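PDB 4ZOC: Lin1840 protein from Listeria innocua serovar 6a, which probably hydrolyses terminal, non-reducing beta-D-glucosyl residues with release of beta-D-glucose, as a family 3 glycoside hydrolase involved in beta-1,2-glucan metabolism. Local coordinates for residues K97-P101 / R364-A370; L124-A128 / R354-L359; Y205-N209 / F238-D242; A651-R655 / S686-H690. The protein carries 2 engineered substitutions. All blocks are in the same frame, centred on the assembly; numbering follows the deposited sequence.

How the contacts relate
From the N terminus, contact 1 opens in the loop between strand 87-90 and helix 103-108 of the TIM barrel and closes on helix 361-374. Contact 2 opens and closes within that span, between helix 112-128 and the loop before helix 361-374. The two touch: Glu125 probably hydrogen-bonds to Lys97 N and Thr98 OG1 of contact 1. Contact 3 is a shorter closure within both, joining the loop after barrel strand 187-193 to the segment with strand 240-241. Contact 4 comes later, inside the fibronectin type III-like domain, about 25 Å from contact 3 between centres. Contacts 1 and 2 tie barrel to linker and second domain, whereas contacts 3 and 4 both reach the second subunit.

Contact 1: residues K97-P101 / R364-A370; sequences KTVFP and RGKARAA
The Phe100 ring receives the methyl group of Ala367 over one face: Ala367 CB stands 3.8 Å from the Phe100 ring centroid and 4° off the ring normal, a well-centred CH-pi contact. At the ring edge, near its plane, Phe100 CD2 meets Ala370 CB at 3.8 Å, so one phenyl group packs on two alanines about a turn apart. With CG anti to the carbonyl carbon (chi1 -76°), the ring swings in until Phe100 CE2 lies 3.5 Å from Ala367 N, tight against the helix backbone. Met118 and Val121 of helix 112-128 also touch this ring. Pro101 extends the apolar surface, its CD resting 3.7 Å from Ala370 CB. At the other end Thr98 CG2 comes within 3.7 Å of Ala367 CB, so the same methyl meets a threonine methyl and an aromatic face from two directions. Thr98 OG1 turns elsewhere, to Glu125, and Arg364, whose backbone borders Thr98, sends its guanidinium to a salt bridge with Glu531. This is buried loop-on-helix packing at the seam of a family 3 glycosidase, where the loop after TIM-barrel strand 87-90 meets helix 361-374, the helix leading into strand 376-380 of the second domain's mixed sheet.

Contact 2: residues L124-A128 / R354-L359; sequences LEATA and RTKDIL
Arg354 lays one face of its guanidinium over the methyl group of Ala128, whose CB stands 3.6 Å above the plane, over its centre. The polar rim of the same group is spent on three partners. Arg354 NH1 donates in plane to Thr127 OG1, 2.9 Å away and almost straight at 177°; that hydroxyl also bonds to Ala123 O, one turn back in the helix. Side-on, NE and NH2 of Arg354 both reach Asp357 OD2 at 2.8 Å, a salt bridge to the anti side of one carboxylate oxygen. A bend at chi3 (42°) folds the arginine so that NH2 can also make a weak bond to Leu124 O, at 2.8 Å. The same Ala128 CB also packs on Ile358 CD1 at 3.9 Å. Glu125 OE2 accepts Leu359 N at 2.9 Å from above the carboxylate plane, and a water donates to both Glu125 OE2 and Asp357 O. Glu125 has further donors in the 97-101 loop, Thr98 among them. A second water bridges Ala128 O and Arg354 N. The C-terminal turn of helix 112-128 is thus met by a flat cation whose rotation is fixed by its bonds; its charge is probably balanced by Asp357 and eased further by the carbonyl end of the helix, while the several donors around Glu125 would favour its ionised form.

Contact 3: residues Y205-N209 / F238-D242; sequences YNTVN and FNVVD
Phe238 and Tyr205 begin a side-by-side pairing of two TIM-barrel segments, 238-242 after strand 233-236 with short strand 240-241 and the 205-209 loop after strand 187-193, end-to-end directions 14° apart. The tyrosine turns its edge to the phenylalanine face in a T-shaped stack, centroids 5.2 Å apart and planes at 86°. Phe238 touches a bound beta-D-glucopyranose, and Tyr205 OH bonds to Glu473 of the glucose pocket, so the pair borders the sugar site. One water donates to both Tyr205 O and Phe238 O. Asn239 follows with CG between backbone N and carbonyl carbon (chi1 49°), bringing its amide beside Val208, where ND2 is 3.6 Å from Val208 CG2. The same ND2 donates to Val240 O at 2.9 Å, from above the carbonyl plane, and to Ala194 O. Val240 sets CG2 3.5 Å from Val208 O, while its backbone N donates to a second water, bonded to Tyr205 O. Farther on, Asp242 faces the second subunit: its OD1 forms a salt bridge with Arg213 and a hydrogen bond with Ser211, both of that subunit. Asn209 OD1 bonds to the backbone N of the same Ser211, and Asn209 ND2 stands 3.7 Å from Asp242 OD1.

Contact 4: residues A651-R655 / S686-H690; sequences ASISR and SFYNH
Ile653 and Asn689 bring the two backbones closest, with CA atoms 6.3 Å apart, and the gap widens to 8.6 Å between the CA atoms of Arg655 and Phe687, where the side chains of these two residues meet. Arg655 CD rides over one face of the Phe687 ring, 3.8 Å from the centroid and 23° off the normal, a CH-pi contact. A bend at chi3 (64°) then turns the arginine's guanidinium nearly parallel to the ring, planes 2° apart, but displaced so that Phe687 CB rather than the ring centre lies under it. At the ring's edge Ser652 OG lies in plane, 3.8 Å from Phe687 CZ, and Ile653 CG1 packs on Phe687 CE2 at 3.8 Å. Farther on, Ile653 CD1 comes within 3.7 Å of His690 N, and a water joins that nitrogen to Ser652 OG, which also bonds to Glu697. Ile653 and His690 pack on Ile244 of the second subunit as well. In this fibronectin type III-like domain Asp648 and Thr650 bind magnesium; Arg655 lies against Asp648 and forms a salt bridge with Glu659. The ring packs on the aliphatic part of an arginine whose charge is probably balanced by Glu659 and by Asp648.

Contact 1: residues K97-P101 / R364-A370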
loop_
_atom_site.group_PDB
_atom_site.type_symbol
_atom_site.label_atom_id
_atom_site.label_comp_id
_atom_site.label_asym_id
_atom_site.label_seq_id
_atom_site.Cartn_x
_atom_site.Cartn_y
_atom_site.Cartn_z
ATOM N N LYS A 97 21.881 -9.851 -27.711
ATOM C CA LYS A 97 22.290 -11.280 -27.754
ATOM C C LYS A 97 23.252 -11.608 -26.643
ATOM O O LYS A 97 23.137 -12.723 -26.045
ATOM C CB LYS A 97 22.900 -11.688 -29.100
ATOM C CG LYS A 97 21.857 -11.643 -30.167
ATOM C CD LYS A 97 21.185 -12.960 -30.373
ATOM C CE LYS A 97 20.047 -12.760 -31.367
ATOM N NZ LYS A 97 19.144 -13.964 -31.212
ATOM N N THR A 98 24.165 -10.680 -26.317
ATOM C CA THR A 98 24.944 -10.807 -25.098
ATOM C C THR A 98 24.105 -10.268 -23.934
ATOM O O THR A 98 23.843 -9.025 -23.862
ATOM C CB THR A 98 26.307 -10.079 -25.155
ATOM O OG1 THR A 98 26.995 -10.446 -26.359
ATOM C CG2 THR A 98 27.164 -10.465 -23.867
ATOM N N VAL A 99 23.602 -11.179 -23.086
ATOM C CA VAL A 99 22.639 -10.786 -22.073
ATOM C C VAL A 99 23.404 -10.460 -20.794
ATOM O O VAL A 99 24.225 -11.230 -20.322
ATOM C CB VAL A 99 21.545 -11.825 -21.834
ATOM C CG1 VAL A 99 20.478 -11.324 -20.834
ATOM C CG2 VAL A 99 20.915 -12.242 -23.116
ATOM N N PHE A 100 23.155 -9.260 -20.303
ATOM C CA PHE A 100 23.747 -8.713 -19.107
ATOM C C PHE A 100 22.806 -8.991 -17.911
ATOM O O PHE A 100 21.651 -9.470 -18.078
ATOM C CB PHE A 100 23.997 -7.202 -19.266
ATOM C CG PHE A 100 25.189 -6.862 -20.125
ATOM C CD1 PHE A 100 25.136 -7.052 -21.478
ATOM C CD2 PHE A 100 26.329 -6.257 -19.588
ATOM C CE1 PHE A 100 26.208 -6.758 -22.275
ATOM C CE2 PHE A 100 27.400 -6.011 -20.386
ATOM C CZ PHE A 100 27.345 -6.258 -21.730
ATOM N N PRO A 101 23.295 -8.696 -16.676
ATOM C CA PRO A 101 22.376 -8.855 -15.500
ATOM C C PRO A 101 21.121 -8.046 -15.684
ATOM O O PRO A 101 21.113 -6.952 -16.339
ATOM C CB PRO A 101 23.237 -8.406 -14.306
ATOM C CG PRO A 101 24.643 -8.686 -14.761
ATOM C CD PRO A 101 24.656 -8.404 -16.248
ATOM N N ARG A 364 31.048 -10.589 -24.322
ATOM C CA ARG A 364 30.940 -11.588 -23.209
ATOM C C ARG A 364 31.767 -11.269 -21.944
ATOM O O ARG A 364 31.217 -11.435 -20.825
ATOM C CB ARG A 364 31.211 -13.038 -23.658
ATOM C CG ARG A 364 30.186 -13.508 -24.712
ATOM C CD ARG A 364 30.437 -14.943 -25.152
ATOM N NE ARG A 364 29.928 -15.793 -24.131
ATOM C CZ ARG A 364 29.055 -16.801 -24.248
ATOM N NH1 ARG A 364 28.606 -17.293 -25.414
ATOM N NH2 ARG A 364 28.727 -17.349 -23.131
ATOM N N GLY A 365 33.004 -10.762 -22.099
ATOM C CA GLY A 365 33.813 -10.282 -20.979
ATOM C C GLY A 365 33.167 -9.099 -20.267
ATOM O O GLY A 365 33.147 -9.035 -19.038
ATOM N N LYS A 366 32.545 -8.182 -21.030
ATOM C CA LYS A 366 31.861 -7.079 -20.402
ATOM C C LYS A 366 30.647 -7.566 -19.543
ATOM O O LYS A 366 30.438 -7.089 -18.432
ATOM C CB LYS A 366 31.432 -6.075 -21.423
ATOM C CG LYS A 366 32.613 -5.371 -22.034
ATOM C CD LYS A 366 32.319 -4.546 -23.279
ATOM C CE LYS A 366 33.605 -3.939 -23.797
ATOM N NZ LYS A 366 33.294 -3.372 -25.124
ATOM N N ALA A 367 29.858 -8.475 -20.095
ATOM C CA ALA A 367 28.765 -9.096 -19.361
ATOM C C ALA A 367 29.189 -9.875 -18.123
ATOM O O ALA A 367 28.522 -9.778 -17.106
ATOM C CB ALA A 367 27.904 -9.938 -20.264
ATOM N N ARG A 368 30.312 -10.618 -18.187
ATOM C CA ARG A 368 30.819 -11.262 -17.005
ATOM C C ARG A 368 31.187 -10.234 -15.930
ATOM O O ARG A 368 30.805 -10.389 -14.736
ATOM C CB ARG A 368 31.992 -12.112 -17.360
ATOM C CG ARG A 368 32.480 -13.117 -16.348
ATOM C CD ARG A 368 33.484 -13.823 -17.310
ATOM N NE ARG A 368 34.269 -14.648 -16.551
ATOM C CZ ARG A 368 35.080 -15.570 -17.008
ATOM N NH1 ARG A 368 35.261 -15.777 -18.298
ATOM N NH2 ARG A 368 35.694 -16.274 -16.098
ATOM N N ALA A 369 31.890 -9.178 -16.340
ATOM C CA ALA A 369 32.331 -8.136 -15.444
ATOM C C ALA A 369 31.095 -7.495 -14.800
ATOM O O ALA A 369 31.104 -7.247 -13.601
ATOM C CB ALA A 369 33.135 -7.082 -16.187
ATOM N N ALA A 370 30.028 -7.264 -15.590
ATOM C CA ALA A 370 28.810 -6.705 -15.050
ATOM C C ALA A 370 28.202 -7.618 -13.988
ATOM O O ALA A 370 27.736 -7.115 -12.971
ATOM C CB ALA A 370 27.766 -6.395 -16.111
#

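Contact 2: residues L124-A128 / R354-L359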
loop_
_atom_site.group_PDB
_atom_site.type_symbol
_atom_site.label_atom_id
_atom_site.label_comp_id
_atom_site.label_asym_id
_atom_site.label_seq_id
_atom_site.Cartn_x
_atom_site.Cartn_y
_atom_site.Cartn_z
ATOM N N LEU A 124 25.270 -1.616 -29.661
ATOM C CA LEU A 124 26.159 -2.152 -30.711
ATOM C C LEU A 124 25.487 -3.342 -31.401
ATOM O O LEU A 124 25.441 -3.450 -32.627
ATOM C CB LEU A 124 27.507 -2.571 -30.015
ATOM C CG LEU A 124 28.439 -3.404 -30.917
ATOM C CD1 LEU A 124 29.116 -2.494 -31.922
ATOM C CD2 LEU A 124 29.409 -4.180 -30.084
ATOM N N GLU A 125 24.961 -4.243 -30.587
ATOM C CA GLU A 125 24.298 -5.440 -31.094
ATOM C C GLU A 125 22.932 -5.222 -31.721
ATOM O O GLU A 125 22.648 -5.760 -32.793
ATOM C CB GLU A 125 24.203 -6.486 -29.951
ATOM C CG GLU A 125 25.584 -6.983 -29.486
ATOM C CD GLU A 125 25.486 -8.138 -28.543
ATOM O OE1 GLU A 125 24.396 -8.333 -27.940
ATOM O OE2 GLU A 125 26.506 -8.876 -28.392
ATOM N N ALA A 126 22.112 -4.378 -31.068
ATOM C CA ALA A 126 20.759 -4.137 -31.487
ATOM C C ALA A 126 20.800 -3.390 -32.820
ATOM O O ALA A 126 20.018 -3.734 -33.726
ATOM C CB ALA A 126 20.001 -3.311 -30.462
ATOM N N THR A 127 21.716 -2.433 -32.961
ATOM C CA THR A 127 21.829 -1.735 -34.274
ATOM C C THR A 127 22.302 -2.665 -35.351
ATOM O O THR A 127 21.924 -2.501 -36.505
ATOM C CB THR A 127 22.706 -0.478 -34.165
ATOM O OG1 THR A 127 24.035 -0.811 -33.699
ATOM C CG2 THR A 127 22.060 0.552 -33.221
ATOM N N ALA A 128 23.195 -3.596 -35.002
ATOM C CA ALA A 128 23.675 -4.591 -35.965
ATOM C C ALA A 128 22.555 -5.463 -36.481
ATOM O O ALA A 128 22.647 -5.933 -37.634
ATOM C CB ALA A 128 24.806 -5.411 -35.366
ATOM N N ARG A 354 26.810 -6.731 -40.231
ATOM C CA ARG A 354 27.452 -6.544 -38.926
ATOM C C ARG A 354 27.194 -7.705 -37.977
ATOM O O ARG A 354 27.279 -7.513 -36.749
ATOM C CB ARG A 354 26.961 -5.226 -38.271
ATOM C CG ARG A 354 27.213 -3.903 -39.067
ATOM C CD ARG A 354 26.913 -2.578 -38.293
ATOM N NE ARG A 354 27.398 -2.666 -36.924
ATOM C CZ ARG A 354 26.684 -2.311 -35.874
ATOM N NH1 ARG A 354 25.539 -1.664 -36.042
ATOM N NH2 ARG A 354 27.129 -2.557 -34.687
ATOM N N THR A 355 26.982 -8.897 -38.509
ATOM C CA THR A 355 26.974 -10.132 -37.701
ATOM C C THR A 355 28.248 -10.223 -36.829
ATOM O O THR A 355 28.195 -10.775 -35.695
ATOM C CB THR A 355 26.869 -11.441 -38.595
ATOM O OG1 THR A 355 25.712 -11.399 -39.444
ATOM C CG2 THR A 355 26.779 -12.763 -37.776
ATOM N N LYS A 356 29.383 -9.721 -37.342
ATOM C CA LYS A 356 30.682 -9.847 -36.617
ATOM C C LYS A 356 30.618 -9.086 -35.270
ATOM O O LYS A 356 31.414 -9.356 -34.401
ATOM C CB LYS A 356 31.833 -9.386 -37.498
ATOM C CG LYS A 356 31.874 -7.884 -37.728
ATOM C CD LYS A 356 32.975 -7.535 -38.722
ATOM C CE LYS A 356 32.597 -7.815 -40.185
ATOM N NZ LYS A 356 33.848 -7.871 -40.990
ATOM N N ASP A 357 29.674 -8.150 -35.139
ATOM C CA ASP A 357 29.525 -7.338 -33.947
ATOM C C ASP A 357 28.648 -7.989 -32.807
ATOM O O ASP A 357 28.489 -7.396 -31.754
ATOM C CB ASP A 357 28.945 -5.949 -34.276
ATOM C CG ASP A 357 29.915 -5.015 -35.053
ATOM O OD1 ASP A 357 31.111 -5.319 -35.130
ATOM O OD2 ASP A 357 29.452 -3.948 -35.569
ATOM N N ILE A 358 28.087 -9.162 -33.054
ATOM C CA ILE A 358 27.100 -9.828 -32.206
ATOM C C ILE A 358 27.759 -10.959 -31.458
ATOM O O ILE A 358 28.444 -11.850 -32.050
ATOM C CB ILE A 358 25.883 -10.270 -32.997
ATOM C CG1 ILE A 358 25.190 -8.992 -33.541
ATOM C CG2 ILE A 358 24.870 -11.001 -32.120
ATOM C CD1 ILE A 358 24.097 -9.208 -34.552
ATOM N N LEU A 359 27.593 -10.902 -30.166
ATOM C CA LEU A 359 28.033 -11.947 -29.240
ATOM C C LEU A 359 29.560 -12.135 -29.375
ATOM O O LEU A 359 30.011 -13.228 -29.502
ATOM C CB LEU A 359 27.201 -13.229 -29.440
ATOM C CG LEU A 359 27.298 -14.339 -28.400
ATOM C CD1 LEU A 359 26.752 -13.846 -27.083
ATOM C CD2 LEU A 359 26.518 -15.575 -28.835
HETATM O O HOH W 1 28.988 -8.160 -29.211
HETATM O O HOH W 2 23.716 -6.967 -39.868
#

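Contact 3: residues Y205-N209 / F238-D242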
loop_
_atom_site.group_PDB
_atom_site.type_symbol
_atom_site.label_atom_id
_atom_site.label_comp_id
_atom_site.label_asym_id
_atom_site.label_seq_id
_atom_site.Cartn_x
_atom_site.Cartn_y
_atom_site.Cartn_z
ATOM N N TYR A 205 -0.724 -4.188 -13.456
ATOM C CA TYR A 205 -1.607 -3.167 -14.080
ATOM C C TYR A 205 -2.500 -2.498 -13.111
ATOM O O TYR A 205 -3.365 -1.712 -13.553
ATOM C CB TYR A 205 -2.434 -3.718 -15.261
ATOM C CG TYR A 205 -1.692 -4.672 -16.198
ATOM C CD1 TYR A 205 -0.638 -4.230 -16.973
ATOM C CD2 TYR A 205 -2.045 -5.984 -16.269
ATOM C CE1 TYR A 205 0.035 -5.096 -17.812
ATOM C CE2 TYR A 205 -1.353 -6.895 -17.076
ATOM C CZ TYR A 205 -0.349 -6.407 -17.874
ATOM O OH TYR A 205 0.349 -7.175 -18.737
ATOM N N ASN A 206 -2.403 -2.839 -11.826
ATOM C CA ASN A 206 -3.392 -2.383 -10.851
ATOM C C ASN A 206 -3.233 -0.891 -10.476
ATOM O O ASN A 206 -2.213 -0.250 -10.799
ATOM C CB ASN A 206 -3.319 -3.240 -9.583
ATOM C CG ASN A 206 -4.563 -3.179 -8.737
ATOM O OD1 ASN A 206 -5.670 -2.814 -9.193
ATOM N ND2 ASN A 206 -4.397 -3.538 -7.470
ATOM N N THR A 207 -4.291 -0.361 -9.863
ATOM C CA THR A 207 -4.361 1.008 -9.365
ATOM C C THR A 207 -3.076 1.516 -8.677
ATOM O O THR A 207 -2.437 0.844 -7.883
ATOM C CB THR A 207 -5.503 1.056 -8.343
ATOM O OG1 THR A 207 -6.715 0.654 -8.968
ATOM C CG2 THR A 207 -5.683 2.429 -7.708
ATOM N N VAL A 208 -2.716 2.748 -9.023
ATOM C CA VAL A 208 -1.645 3.512 -8.363
ATOM C C VAL A 208 -2.310 4.748 -7.835
ATOM O O VAL A 208 -3.095 5.422 -8.589
ATOM C CB VAL A 208 -0.589 3.926 -9.374
ATOM C CG1 VAL A 208 0.393 4.945 -8.837
ATOM C CG2 VAL A 208 0.170 2.681 -9.891
ATOM N N ASN A 209 -2.008 5.072 -6.606
ATOM C CA ASN A 209 -2.460 6.376 -6.041
ATOM C C ASN A 209 -1.452 6.875 -5.006
ATOM O O ASN A 209 -1.028 6.119 -4.094
ATOM C CB ASN A 209 -3.793 6.259 -5.387
ATOM C CG ASN A 209 -4.320 7.608 -4.943
ATOM O OD1 ASN A 209 -4.237 7.965 -3.741
ATOM N ND2 ASN A 209 -4.880 8.361 -5.890
ATOM N N PHE A 238 0.659 1.852 -18.072
ATOM C CA PHE A 238 -0.627 1.223 -17.998
ATOM C C PHE A 238 -1.575 1.712 -16.921
ATOM O O PHE A 238 -2.825 1.577 -17.071
ATOM C CB PHE A 238 -0.459 -0.259 -17.813
ATOM C CG PHE A 238 0.122 -0.961 -18.992
ATOM C CD1 PHE A 238 -0.566 -0.962 -20.212
ATOM C CD2 PHE A 238 1.318 -1.635 -18.891
ATOM C CE1 PHE A 238 -0.074 -1.659 -21.285
ATOM C CE2 PHE A 238 1.814 -2.348 -19.992
ATOM C CZ PHE A 238 1.147 -2.323 -21.178
ATOM N N ASN A 239 -0.995 2.253 -15.855
ATOM C CA ASN A 239 -1.778 2.569 -14.626
ATOM C C ASN A 239 -2.477 3.878 -14.718
ATOM O O ASN A 239 -2.048 4.772 -15.466
ATOM C CB ASN A 239 -0.903 2.604 -13.380
ATOM C CG ASN A 239 0.362 3.457 -13.564
ATOM O OD1 ASN A 239 1.262 3.087 -14.331
ATOM N ND2 ASN A 239 0.409 4.612 -12.922
ATOM N N VAL A 240 -3.532 4.021 -13.940
ATOM C CA VAL A 240 -3.997 5.420 -13.559
ATOM C C VAL A 240 -2.966 6.220 -12.773
ATOM O O VAL A 240 -2.172 5.653 -12.017
ATOM C CB VAL A 240 -5.305 5.395 -12.754
ATOM C CG1 VAL A 240 -6.468 4.765 -13.512
ATOM C CG2 VAL A 240 -5.136 4.685 -11.371
ATOM N N VAL A 241 -2.888 7.509 -13.022
ATOM C CA VAL A 241 -2.190 8.495 -12.183
ATOM C C VAL A 241 -3.292 9.407 -11.665
ATOM O O VAL A 241 -3.984 10.058 -12.412
ATOM C CB VAL A 241 -1.132 9.216 -12.989
ATOM C CG1 VAL A 241 -0.494 10.346 -12.187
ATOM C CG2 VAL A 241 -0.038 8.222 -13.397
ATOM N N ASP A 242 -3.461 9.393 -10.350
ATOM C CA ASP A 242 -4.569 10.053 -9.708
ATOM C C ASP A 242 -5.917 9.930 -10.457
ATOM O O ASP A 242 -6.603 10.922 -10.754
ATOM C CB ASP A 242 -4.198 11.504 -9.418
ATOM C CG ASP A 242 -5.049 12.105 -8.299
ATOM O OD1 ASP A 242 -5.896 11.451 -7.700
ATOM O OD2 ASP A 242 -4.830 13.297 -8.068
HETATM O O HOH W 3 -4.083 1.367 -12.913
HETATM O O HOH W 4 -4.013 -0.816 -16.069
#

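Contact 4: residues A651-R655 / S686-H690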
loop_
_atom_site.group_PDB
_atom_site.type_symbol
_atom_site.label_atom_id
_atom_site.label_comp_id
_atom_site.label_asym_id
_atom_site.label_seq_id
_atom_site.Cartn_x
_atom_site.Cartn_y
_atom_site.Cartn_z
ATOM N N ALA A 651 11.273 19.996 8.923
ATOM C CA ALA A 651 10.825 20.662 7.720
ATOM C C ALA A 651 9.334 20.933 7.727
ATOM O O ALA A 651 8.586 20.409 8.531
ATOM C CB ALA A 651 11.243 19.785 6.502
ATOM N N SER A 652 8.853 21.708 6.781
ATOM C CA SER A 652 7.406 21.936 6.648
ATOM C C SER A 652 6.628 20.681 6.103
ATOM O O SER A 652 5.414 20.664 6.097
ATOM C CB SER A 652 7.209 23.142 5.737
ATOM O OG SER A 652 7.701 22.809 4.450
ATOM N N ILE A 653 7.365 19.667 5.625
ATOM C CA ILE A 653 6.831 18.370 5.239
ATOM C C ILE A 653 7.722 17.381 6.058
ATOM O O ILE A 653 8.927 17.551 6.143
ATOM C CB ILE A 653 7.082 18.142 3.726
ATOM C CG1 ILE A 653 6.265 19.125 2.884
ATOM C CG2 ILE A 653 6.813 16.705 3.366
ATOM C CD1 ILE A 653 4.784 18.928 2.941
ATOM N N SER A 654 7.130 16.296 6.576
ATOM C CA SER A 654 7.891 15.312 7.277
ATOM C C SER A 654 8.832 14.649 6.237
ATOM O O SER A 654 8.355 14.096 5.290
ATOM C CB SER A 654 6.912 14.248 7.899
ATOM O OG SER A 654 7.631 13.304 8.648
ATOM N N ARG A 655 10.147 14.684 6.444
ATOM C CA ARG A 655 11.120 14.243 5.465
ATOM C C ARG A 655 11.684 12.862 5.847
ATOM O O ARG A 655 11.734 12.482 7.009
ATOM C CB ARG A 655 12.240 15.305 5.266
ATOM C CG ARG A 655 11.702 16.656 4.742
ATOM C CD ARG A 655 12.489 17.171 3.504
ATOM N NE ARG A 655 12.293 16.258 2.460
ATOM C CZ ARG A 655 13.193 15.616 1.717
ATOM N NH1 ARG A 655 12.690 14.712 0.912
ATOM N NH2 ARG A 655 14.506 15.875 1.670
ATOM N N SER A 686 17.090 20.181 -0.978
ATOM C CA SER A 686 15.803 20.717 -1.347
ATOM C C SER A 686 14.770 19.620 -1.424
ATOM O O SER A 686 15.098 18.404 -1.522
ATOM C CB SER A 686 15.942 21.414 -2.674
ATOM O OG SER A 686 16.876 22.496 -2.503
ATOM N N PHE A 687 13.505 20.084 -1.423
ATOM C CA PHE A 687 12.347 19.221 -1.473
ATOM C C PHE A 687 11.101 19.952 -1.915
ATOM O O PHE A 687 11.088 21.158 -1.949
ATOM C CB PHE A 687 12.092 18.547 -0.118
ATOM C CG PHE A 687 11.570 19.470 0.928
ATOM C CD1 PHE A 687 12.478 20.333 1.597
ATOM C CD2 PHE A 687 10.259 19.569 1.195
ATOM C CE1 PHE A 687 12.008 21.194 2.570
ATOM C CE2 PHE A 687 9.796 20.440 2.158
ATOM C CZ PHE A 687 10.708 21.271 2.812
ATOM N N TYR A 688 10.034 19.181 -2.255
ATOM C CA TYR A 688 8.771 19.712 -2.605
ATOM C C TYR A 688 7.889 20.001 -1.403
ATOM O O TYR A 688 7.689 19.133 -0.611
ATOM C CB TYR A 688 8.042 18.751 -3.547
ATOM C CG TYR A 688 8.665 18.772 -4.917
ATOM C CD1 TYR A 688 8.364 19.709 -5.801
ATOM C CD2 TYR A 688 9.650 17.840 -5.264
ATOM C CE1 TYR A 688 8.973 19.698 -7.076
ATOM C CE2 TYR A 688 10.254 17.815 -6.498
ATOM C CZ TYR A 688 9.886 18.726 -7.412
ATOM O OH TYR A 688 10.518 18.653 -8.606
ATOM N N ASN A 689 7.400 21.227 -1.269
ATOM C CA ASN A 689 6.605 21.588 -0.120
ATOM C C ASN A 689 5.110 21.347 -0.346
ATOM O O ASN A 689 4.733 20.791 -1.386
ATOM C CB ASN A 689 6.945 22.991 0.320
ATOM C CG ASN A 689 6.411 24.070 -0.597
ATOM O OD1 ASN A 689 5.679 23.828 -1.538
ATOM N ND2 ASN A 689 6.793 25.306 -0.282
ATOM N N HIS A 690 4.250 21.759 0.597
ATOM C CA HIS A 690 2.802 21.431 0.458
ATOM C C HIS A 690 2.218 22.115 -0.756
ATOM O O HIS A 690 1.237 21.600 -1.318
ATOM C CB HIS A 690 2.005 21.789 1.725
ATOM C CG HIS A 690 1.545 23.183 1.742
ATOM N ND1 HIS A 690 2.412 24.246 1.941
ATOM C CD2 HIS A 690 0.336 23.719 1.473
ATOM C CE1 HIS A 690 1.741 25.381 1.834
ATOM N NE2 HIS A 690 0.478 25.087 1.556
HETATM O O HOH W 5 5.059 22.742 3.117
HETATM O O HOH W 6 16.606 16.430 -0.077
#